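Local coordinates for protein beta-1,3-1,4-glucanase (Caldicellulosiruptor sp. F32, PDB 5H4R) that probably hydrolyses mixed-linkage beta-1,3-1,4-glucans such as lichenan, as a family 5 glycoside hydrolase, and is seen here holding a cello-oligosaccharide, at residues Arg117-Val122 / Thr172-Tyr177; Asp252-Pro257 / Ile267-His272. The protein carries 1 engineered substitution. All coordinates share one frame; numbering follows the deposited sequence.

Both contacts belong to the (beta/alpha)8 barrel of this family 5 enzyme. They follow one another along the chain: contact 1 is complete before contact 2 begins. Their centres lie 26 Å apart, and their nearest atoms are about 14 Å apart, so they do not touch. Contact 1 is in the outer helical layer, where helix 116-131 meets the end of helix 156-173. Contact 2 joins the loop after helix 247-250 to barrel strand 267-272. One therefore ties helix to helix, and the other ties a loop to the sheet. In contact 2, H272 ND1 hydrogen-bonds OE1 of Q188, the engineered residue, which lines the glycan pocket.

Contact 1: Arg117-Val122 / Thr172-Tyr177; sequences RWLDRV and TRFKNY
R173 reaches across to L119 and D120, joining two outer helices of the TIM barrel. Helix 116-131 supplies the first segment, and R173 is at the end of helix 156-173. R173 CB starts 4.1 Å from L119 CD2. The chain then bends at chi2 and again at chi3 (74°), which brings the guanidinium round against L119. CG lies over one face of the neighbouring F174 ring. R173 NE is 3.9 Å from L119 CD2. That methyl sits off-centre over one guanidinium face, and R173 NH2 is 3.7 Å from L119 CD2. Near the edge, somewhat tilted from the guanidinium plane, D120 OD1 accepts from R173 NH1 at 2.8 Å through its anti lone pair, the stronger bond of the salt bridge. The carboxylate and guanidinium planes are 46° apart. R173 NH1 also hydrogen-bonds Q123 OE1, and D120 OD2 forms a salt bridge with K116 NZ. Replacing R173 with alanine would probably leave D120 OD1 without this cationic mate and take the guanidinium off the L119 methyl. Deeper in, F174 packs on L181 and F183 of strand 181-184. L119 CD1 meets the F174 ring obliquely, 4.2 Å from F174 CE2. The second bond, R173 NH2 to D120 OD1, is weak at 3.0 Å, with an N-H...O angle of 134°.

Contact 2: Asp252-Pro257 / Ile267-His272; sequences DEFKIP and IIISVH
The F254 ring meets I269 obliquely. F254 CE2 comes within 3.9 Å of I269 CD1. A chi1 of 175° sets F254 CG anti to the backbone N, and CE2 then meets that methyl. The other ring, that of P257, places P257 CD 4.3 Å from I267 CG2. I256 touches both isoleucines of the strand, one with each branch. I256 CG1 lies 4.0 Å from I269 CD1, with the two side chains roughly perpendicular. I256 CG2 lies 3.9 Å from I267 CG2, where the two isoleucines lie alongside each other, pointing opposite ways. The CD1 methyl of I269 is thus touched by both F254 and I256. No hydrogen bond crosses between the segments, and the packing is wholly apolar. In this TIM barrel, the loop between the fifth and sixth strands packs here on the outer side of the sixth, 267-272. That strand runs parallel between strands 237-240 and 322-327. I267 also touches V239, and I269 touches V322. On the helix side, F254 rests on N215, and P257 rests on Q219 and V222, all of helix 205-226.

Contact 1: Arg117-Val122 / Thr172-Tyr177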
ATOM      1  N   ARG A 117       9.779  22.263   2.217  1.00 14.07           N
ATOM      2  CA  ARG A 117      10.971  21.432   2.066  1.00 13.91           C
ATOM      3  C   ARG A 117      10.601  19.963   2.019  1.00 12.66           C
ATOM      4  O   ARG A 117      11.164  19.194   1.237  1.00 12.34           O
ATOM      5  CB  ARG A 117      11.968  21.697   3.202  1.00 14.69           C
ATOM      6  CG  ARG A 117      12.629  23.040   3.073  1.00 22.49           C
ATOM      7  CD  ARG A 117      13.645  23.277   4.162  1.00 29.93           C
ATOM      8  NE  ARG A 117      14.811  22.399   4.050  1.00 30.40           N
ATOM      9  CZ  ARG A 117      15.157  21.466   4.940  1.00 24.72           C
ATOM     10  NH1 ARG A 117      14.440  21.267   6.032  1.00 25.52           N
ATOM     11  NH2 ARG A 117      16.249  20.742   4.743  1.00 32.11           N
ATOM     12  N   TRP A 118       9.610  19.570   2.805  1.00 12.76           N
ATOM     13  CA  TRP A 118       9.186  18.173   2.827  1.00 10.98           C
ATOM     14  C   TRP A 118       8.521  17.779   1.514  1.00 10.42           C
ATOM     15  O   TRP A 118       8.861  16.752   0.910  1.00 11.30           O
ATOM     16  CB  TRP A 118       8.249  17.954   4.004  1.00 10.67           C
ATOM     17  CG  TRP A 118       7.772  16.538   4.168  1.00  9.74           C
ATOM     18  CD1 TRP A 118       6.517  16.069   3.947  1.00 12.27           C
ATOM     19  CD2 TRP A 118       8.541  15.412   4.634  1.00 10.06           C
ATOM     20  NE1 TRP A 118       6.454  14.734   4.236  1.00 13.22           N
ATOM     21  CE2 TRP A 118       7.680  14.306   4.658  1.00 10.91           C
ATOM     22  CE3 TRP A 118       9.875  15.242   5.036  1.00 10.64           C
ATOM     23  CZ2 TRP A 118       8.106  13.029   5.061  1.00 11.64           C
ATOM     24  CZ3 TRP A 118      10.294  13.986   5.429  1.00 11.28           C
ATOM     25  CH2 TRP A 118       9.406  12.904   5.454  1.00 10.81           C
ATOM     26  N   LEU A 119       7.558  18.581   1.054  1.00 10.63           N
ATOM     27  CA  LEU A 119       6.873  18.251  -0.189  1.00 10.27           C
ATOM     28  C   LEU A 119       7.833  18.283  -1.376  1.00 10.62           C
ATOM     29  O   LEU A 119       7.760  17.422  -2.267  1.00 12.53           O
ATOM     30  CB  LEU A 119       5.705  19.215  -0.398  1.00 10.67           C
ATOM     31  CG  LEU A 119       4.798  18.949  -1.612  1.00 10.63           C
ATOM     32  CD1 LEU A 119       4.236  17.536  -1.612  1.00 13.10           C
ATOM     33  CD2 LEU A 119       3.682  19.948  -1.578  1.00 11.03           C
ATOM     34  N   ASP A 120       8.772  19.232  -1.378  1.00 11.53           N
ATOM     35  CA  ASP A 120       9.814  19.278  -2.403  1.00 12.05           C
ATOM     36  C   ASP A 120      10.635  17.987  -2.430  1.00 12.70           C
ATOM     37  O   ASP A 120      10.956  17.465  -3.504  1.00 11.48           O
ATOM     38  CB  ASP A 120      10.765  20.454  -2.165  1.00 13.23           C
ATOM     39  CG  ASP A 120      10.152  21.829  -2.434  1.00 17.28           C
ATOM     40  OD1 ASP A 120       9.021  21.954  -2.947  1.00 15.94           O
ATOM     41  OD2 ASP A 120      10.863  22.824  -2.152  1.00 19.65           O
ATOM     42  N   ARG A 121      11.011  17.473  -1.255  1.00 12.23           N
ATOM     43  CA  ARG A 121      11.814  16.248  -1.210  1.00 10.87           C
ATOM     44  C   ARG A 121      11.016  15.037  -1.693  1.00  9.93           C
ATOM     45  O   ARG A 121      11.536  14.214  -2.456  1.00 10.35           O
ATOM     46  CB  ARG A 121      12.361  16.035   0.203  1.00 12.41           C
ATOM     47  CG  ARG A 121      13.147  14.725   0.368  1.00 12.84           C
ATOM     48  CD  ARG A 121      14.372  14.605  -0.558  1.00 11.33           C
ATOM     49  NE  ARG A 121      14.938  13.266  -0.432  1.00 11.97           N
ATOM     50  CZ  ARG A 121      15.632  12.637  -1.375  1.00 16.44           C
ATOM     51  NH1 ARG A 121      15.930  13.240  -2.526  1.00 14.71           N
ATOM     52  NH2 ARG A 121      16.055  11.402  -1.155  1.00 16.69           N
ATOM     53  N   VAL A 122       9.756  14.905  -1.260  1.00  9.31           N
ATOM     54  CA  VAL A 122       8.892  13.837  -1.758  1.00  8.85           C
ATOM     55  C   VAL A 122       8.816  13.896  -3.274  1.00 11.03           C
ATOM     56  O   VAL A 122       8.902  12.873  -3.961  1.00 10.23           O
ATOM     57  CB  VAL A 122       7.494  13.944  -1.118  1.00 10.96           C
ATOM     58  CG1 VAL A 122       6.533  12.978  -1.785  1.00 10.93           C
ATOM     59  CG2 VAL A 122       7.583  13.640   0.390  1.00  9.49           C
ATOM     60  N   THR A 172      -2.443  19.400  -6.053  1.00 10.57           N
ATOM     61  CA  THR A 172      -2.069  20.579  -6.823  1.00  9.78           C
ATOM     62  C   THR A 172      -0.609  20.498  -7.261  1.00  9.20           C
ATOM     63  O   THR A 172      -0.277  20.808  -8.411  1.00 10.52           O
ATOM     64  CB  THR A 172      -2.339  21.862  -6.011  1.00 10.71           C
ATOM     65  OG1 THR A 172      -3.744  22.007  -5.789  1.00 13.58           O
ATOM     66  CG2 THR A 172      -1.858  23.089  -6.773  1.00 14.20           C
ATOM     67  N   ARG A 173       0.282  20.072  -6.367  1.00  8.52           N
ATOM     68  CA  ARG A 173       1.693  19.987  -6.727  1.00 12.63           C
ATOM     69  C   ARG A 173       1.894  19.053  -7.911  1.00  9.54           C
ATOM     70  O   ARG A 173       2.721  19.325  -8.782  1.00 11.39           O
ATOM     71  CB  ARG A 173       2.504  19.507  -5.521  1.00 12.87           C
ATOM     72  CG  ARG A 173       4.002  19.296  -5.771  1.00 12.46           C
ATOM     73  CD  ARG A 173       4.697  20.606  -6.112  1.00 12.19           C
ATOM     74  NE  ARG A 173       4.862  21.474  -4.939  1.00 12.36           N
ATOM     75  CZ  ARG A 173       5.944  21.490  -4.165  1.00 16.09           C
ATOM     76  NH1 ARG A 173       6.967  20.704  -4.436  1.00 16.28           N
ATOM     77  NH2 ARG A 173       6.024  22.322  -3.142  1.00 17.95           N
ATOM     78  N   PHE A 174       1.169  17.929  -7.930  1.00 10.15           N
ATOM     79  CA  PHE A 174       1.398  16.851  -8.886  1.00 10.39           C
ATOM     80  C   PHE A 174       0.378  16.850 -10.020  1.00 10.94           C
ATOM     81  O   PHE A 174       0.280  15.853 -10.745  1.00 12.46           O
ATOM     82  CB  PHE A 174       1.396  15.498  -8.163  1.00 10.31           C
ATOM     83  CG  PHE A 174       2.599  15.272  -7.295  1.00  8.95           C
ATOM     84  CD1 PHE A 174       3.815  14.877  -7.833  1.00 13.54           C
ATOM     85  CD2 PHE A 174       2.516  15.464  -5.921  1.00  8.83           C
ATOM     86  CE1 PHE A 174       4.917  14.658  -7.020  1.00 11.68           C
ATOM     87  CE2 PHE A 174       3.608  15.249  -5.115  1.00  8.58           C
ATOM     88  CZ  PHE A 174       4.812  14.875  -5.652  1.00  9.44           C
ATOM     89  N   LYS A 175      -0.339  17.958 -10.217  1.00 10.91           N
ATOM     90  CA  LYS A 175      -1.490  17.949 -11.126  1.00 12.30           C
ATOM     91  C   LYS A 175      -1.105  17.633 -12.572  1.00 14.72           C
ATOM     92  O   LYS A 175      -1.905  17.033 -13.295  1.00 11.97           O
ATOM     93  CB  LYS A 175      -2.249  19.279 -11.066  1.00 14.16           C
ATOM     94  CG  LYS A 175      -1.498  20.447 -11.598  1.00 15.03           C
ATOM     95  CD  LYS A 175      -2.197  21.779 -11.273  1.00 27.82           C
ATOM     96  CE  LYS A 175      -3.487  21.935 -12.031  1.00 23.54           C
ATOM     97  NZ  LYS A 175      -4.027  23.332 -11.869  1.00 28.25           N
ATOM     98  N   ASN A 176       0.096  18.014 -13.012  0.55 11.98           N
ATOM     99  CA  ASN A 176       0.507  17.801 -14.398  0.55 12.46           C
ATOM    100  C   ASN A 176       1.379  16.560 -14.574  0.55 13.92           C
ATOM    101  O   ASN A 176       2.056  16.417 -15.599  0.55 13.19           O
ATOM    102  CB  ASN A 176       1.218  19.043 -14.928  0.55 13.36           C
ATOM    103  CG  ASN A 176       0.272  20.219 -15.079  0.55 20.64           C
ATOM    104  OD1 ASN A 176      -0.950  20.043 -15.082  0.55 21.73           O
ATOM    105  ND2 ASN A 176       0.823  21.430 -15.208  0.55 25.47           N
ATOM    106  N   TYR A 177       1.378  15.666 -13.597  1.00 10.97           N
ATOM    107  CA  TYR A 177       1.999  14.362 -13.759  1.00 10.55           C
ATOM    108  C   TYR A 177       1.025  13.437 -14.485  1.00 11.34           C
ATOM    109  O   TYR A 177      -0.180  13.484 -14.237  1.00 11.89           O
ATOM    110  CB  TYR A 177       2.392  13.777 -12.391  1.00 10.05           C
ATOM    111  CG  TYR A 177       3.653  14.385 -11.817  1.00  9.77           C
ATOM    112  CD1 TYR A 177       3.720  15.739 -11.526  1.00 12.74           C
ATOM    113  CD2 TYR A 177       4.771  13.602 -11.550  1.00 10.98           C
ATOM    114  CE1 TYR A 177       4.875  16.307 -11.031  1.00 10.94           C
ATOM    115  CE2 TYR A 177       5.937  14.157 -11.043  1.00 10.66           C
ATOM    116  CZ  TYR A 177       5.973  15.516 -10.775  1.00 10.22           C
ATOM    117  OH  TYR A 177       7.095  16.113 -10.272  1.00 12.00           O
TER

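Contact 2: Asp252-Pro257 / Ile267-His272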
ATOM      1  N   ASP A 252     -21.034  -5.202   2.843  1.00 14.47           N
ATOM      2  CA  ASP A 252     -22.012  -4.440   2.065  1.00 16.31           C
ATOM      3  C   ASP A 252     -21.918  -2.950   2.361  1.00 17.54           C
ATOM      4  O   ASP A 252     -22.249  -2.117   1.508  1.00 16.71           O
ATOM      5  CB  ASP A 252     -23.429  -4.928   2.370  1.00 18.25           C
ATOM      6  CG  ASP A 252     -23.688  -6.331   1.882  1.00 29.50           C
ATOM      7  OD1 ASP A 252     -22.920  -6.836   1.030  1.00 23.09           O
ATOM      8  OD2 ASP A 252     -24.692  -6.912   2.339  1.00 31.15           O
ATOM      9  N   GLU A 253     -21.482  -2.595   3.569  1.00 14.27           N
ATOM     10  CA  GLU A 253     -21.481  -1.208   3.995  1.00 15.82           C
ATOM     11  C   GLU A 253     -20.379  -0.376   3.345  1.00 13.17           C
ATOM     12  O   GLU A 253     -20.447   0.853   3.431  1.00 15.89           O
ATOM     13  CB  GLU A 253     -21.351  -1.131   5.519  1.00 16.13           C
ATOM     14  CG  GLU A 253     -22.613  -1.572   6.253  1.00 18.10           C
ATOM     15  CD  GLU A 253     -22.668  -3.065   6.537  1.00 29.38           C
ATOM     16  OE1 GLU A 253     -21.826  -3.830   6.023  1.00 18.57           O
ATOM     17  OE2 GLU A 253     -23.583  -3.475   7.278  1.00 27.16           O
ATOM     18  N   PHE A 254     -19.387  -1.003   2.717  1.00 11.95           N
ATOM     19  CA  PHE A 254     -18.345  -0.256   2.031  1.00 15.23           C
ATOM     20  C   PHE A 254     -18.924   0.356   0.762  1.00 10.89           C
ATOM     21  O   PHE A 254     -19.677  -0.294   0.032  1.00 13.76           O
ATOM     22  CB  PHE A 254     -17.161  -1.160   1.687  1.00 12.98           C
ATOM     23  CG  PHE A 254     -16.119  -0.470   0.867  1.00  9.93           C
ATOM     24  CD1 PHE A 254     -15.248   0.415   1.456  1.00 10.38           C
ATOM     25  CD2 PHE A 254     -16.028  -0.686  -0.497  1.00 11.21           C
ATOM     26  CE1 PHE A 254     -14.282   1.078   0.703  1.00 12.27           C
ATOM     27  CE2 PHE A 254     -15.088  -0.003  -1.251  1.00 14.17           C
ATOM     28  CZ  PHE A 254     -14.227   0.874  -0.661  1.00 13.03           C
ATOM     29  N   LYS A 255     -18.585   1.624   0.502  1.00 11.47           N
ATOM     30  CA  LYS A 255     -19.092   2.322  -0.675  1.00 10.93           C
ATOM     31  C   LYS A 255     -17.941   2.824  -1.523  1.00 14.04           C
ATOM     32  O   LYS A 255     -17.061   3.546  -1.027  1.00 16.64           O
ATOM     33  CB  LYS A 255     -19.986   3.496  -0.278  1.00 14.71           C
ATOM     34  CG  LYS A 255     -21.234   3.117   0.465  1.00 20.07           C
ATOM     35  CD  LYS A 255     -22.009   4.370   0.844  1.00 40.84           C
ATOM     36  CE  LYS A 255     -23.291   4.025   1.579  1.00 48.48           C
ATOM     37  NZ  LYS A 255     -23.960   5.246   2.105  1.00 52.75           N
ATOM     38  N   ILE A 256     -17.939   2.454  -2.797  1.00 13.88           N
ATOM     39  CA  ILE A 256     -17.004   3.097  -3.728  1.00 13.15           C
ATOM     40  C   ILE A 256     -17.449   4.540  -3.926  1.00 11.95           C
ATOM     41  O   ILE A 256     -18.635   4.773  -4.232  1.00 13.00           O
ATOM     42  CB  ILE A 256     -16.968   2.358  -5.060  1.00 11.91           C
ATOM     43  CG1 ILE A 256     -16.501   0.914  -4.892  1.00 15.67           C
ATOM     44  CG2 ILE A 256     -16.026   3.099  -6.048  1.00 14.25           C
ATOM     45  CD1 ILE A 256     -16.646   0.092  -6.155  1.00 16.17           C
ATOM     46  N   PRO A 257     -16.568   5.528  -3.756  1.00 11.29           N
ATOM     47  CA  PRO A 257     -16.979   6.924  -3.940  1.00 13.14           C
ATOM     48  C   PRO A 257     -17.515   7.186  -5.334  1.00 14.93           C
ATOM     49  O   PRO A 257     -17.038   6.622  -6.320  1.00 16.70           O
ATOM     50  CB  PRO A 257     -15.687   7.724  -3.715  1.00 11.94           C
ATOM     51  CG  PRO A 257     -14.760   6.828  -3.081  1.00 16.34           C
ATOM     52  CD  PRO A 257     -15.162   5.409  -3.351  1.00 12.06           C
ATOM     53  N   ILE A 267     -11.473   4.394 -10.053  1.00 11.22           N
ATOM     54  CA  ILE A 267     -11.259   4.159  -8.627  1.00 10.38           C
ATOM     55  C   ILE A 267     -10.799   2.719  -8.451  1.00  9.93           C
ATOM     56  O   ILE A 267     -11.472   1.784  -8.905  1.00 10.38           O
ATOM     57  CB  ILE A 267     -12.528   4.426  -7.794  1.00 11.06           C
ATOM     58  CG1 ILE A 267     -13.081   5.842  -8.025  1.00 16.62           C
ATOM     59  CG2 ILE A 267     -12.238   4.175  -6.319  1.00 12.25           C
ATOM     60  CD1 ILE A 267     -12.149   6.925  -7.707  1.00 16.91           C
ATOM     61  N   ILE A 268      -9.655   2.551  -7.789  1.00  9.71           N
ATOM     62  CA  ILE A 268      -9.034   1.252  -7.540  1.00  8.03           C
ATOM     63  C   ILE A 268      -9.239   0.910  -6.073  1.00  9.11           C
ATOM     64  O   ILE A 268      -9.019   1.757  -5.203  1.00  8.74           O
ATOM     65  CB  ILE A 268      -7.529   1.279  -7.870  1.00  9.11           C
ATOM     66  CG1 ILE A 268      -7.298   1.605  -9.358  1.00  9.06           C
ATOM     67  CG2 ILE A 268      -6.874  -0.028  -7.486  1.00 10.23           C
ATOM     68  CD1 ILE A 268      -5.854   1.801  -9.715  1.00 10.37           C
ATOM     69  N   ILE A 269      -9.653  -0.320  -5.800  1.00  8.86           N
ATOM     70  CA  ILE A 269      -9.792  -0.782  -4.419  1.00  7.71           C
ATOM     71  C   ILE A 269      -8.411  -1.143  -3.889  1.00  7.05           C
ATOM     72  O   ILE A 269      -7.678  -1.895  -4.535  1.00 10.04           O
ATOM     73  CB  ILE A 269     -10.724  -1.995  -4.338  1.00  9.26           C
ATOM     74  CG1 ILE A 269     -12.090  -1.714  -4.946  1.00 12.98           C
ATOM     75  CG2 ILE A 269     -10.884  -2.467  -2.874  1.00 11.85           C
ATOM     76  CD1 ILE A 269     -12.805  -0.553  -4.372  1.00 13.89           C
ATOM     77  N   SER A 270      -8.057  -0.596  -2.734  1.00  8.63           N
ATOM     78  CA  SER A 270      -6.788  -0.842  -2.063  1.00  9.56           C
ATOM     79  C   SER A 270      -6.983  -1.828  -0.919  1.00  8.85           C
ATOM     80  O   SER A 270      -7.843  -1.618  -0.059  1.00 11.25           O
ATOM     81  CB  SER A 270      -6.215   0.463  -1.501  1.00 12.43           C
ATOM     82  OG  SER A 270      -5.067   0.214  -0.715  1.00 14.24           O
ATOM     83  N   VAL A 271      -6.168  -2.885  -0.895  1.00  9.38           N
ATOM     84  CA  VAL A 271      -6.149  -3.792   0.249  1.00  7.87           C
ATOM     85  C   VAL A 271      -4.698  -4.093   0.614  1.00  7.09           C
ATOM     86  O   VAL A 271      -3.795  -4.070  -0.229  1.00 10.68           O
ATOM     87  CB  VAL A 271      -6.896  -5.125   0.002  1.00 14.24           C
ATOM     88  CG1 VAL A 271      -8.309  -4.887  -0.455  1.00 14.07           C
ATOM     89  CG2 VAL A 271      -6.174  -5.980  -0.981  1.00 20.63           C
ATOM     90  N   HIS A 272      -4.499  -4.421   1.884  1.00  7.96           N
ATOM     91  CA  HIS A 272      -3.241  -4.958   2.396  1.00  8.41           C
ATOM     92  C   HIS A 272      -3.530  -6.341   2.950  1.00 12.47           C
ATOM     93  O   HIS A 272      -4.584  -6.546   3.556  1.00 11.83           O
ATOM     94  CB  HIS A 272      -2.659  -4.108   3.495  1.00 11.94           C
ATOM     95  CG  HIS A 272      -2.345  -2.727   3.057  1.00  9.30           C
ATOM     96  ND1 HIS A 272      -1.939  -1.745   3.927  1.00 14.76           N
ATOM     97  CD2 HIS A 272      -2.402  -2.157   1.831  1.00  9.48           C
ATOM     98  CE1 HIS A 272      -1.741  -0.627   3.251  1.00 15.41           C
ATOM     99  NE2 HIS A 272      -2.006  -0.851   1.974  1.00 13.15           N
TER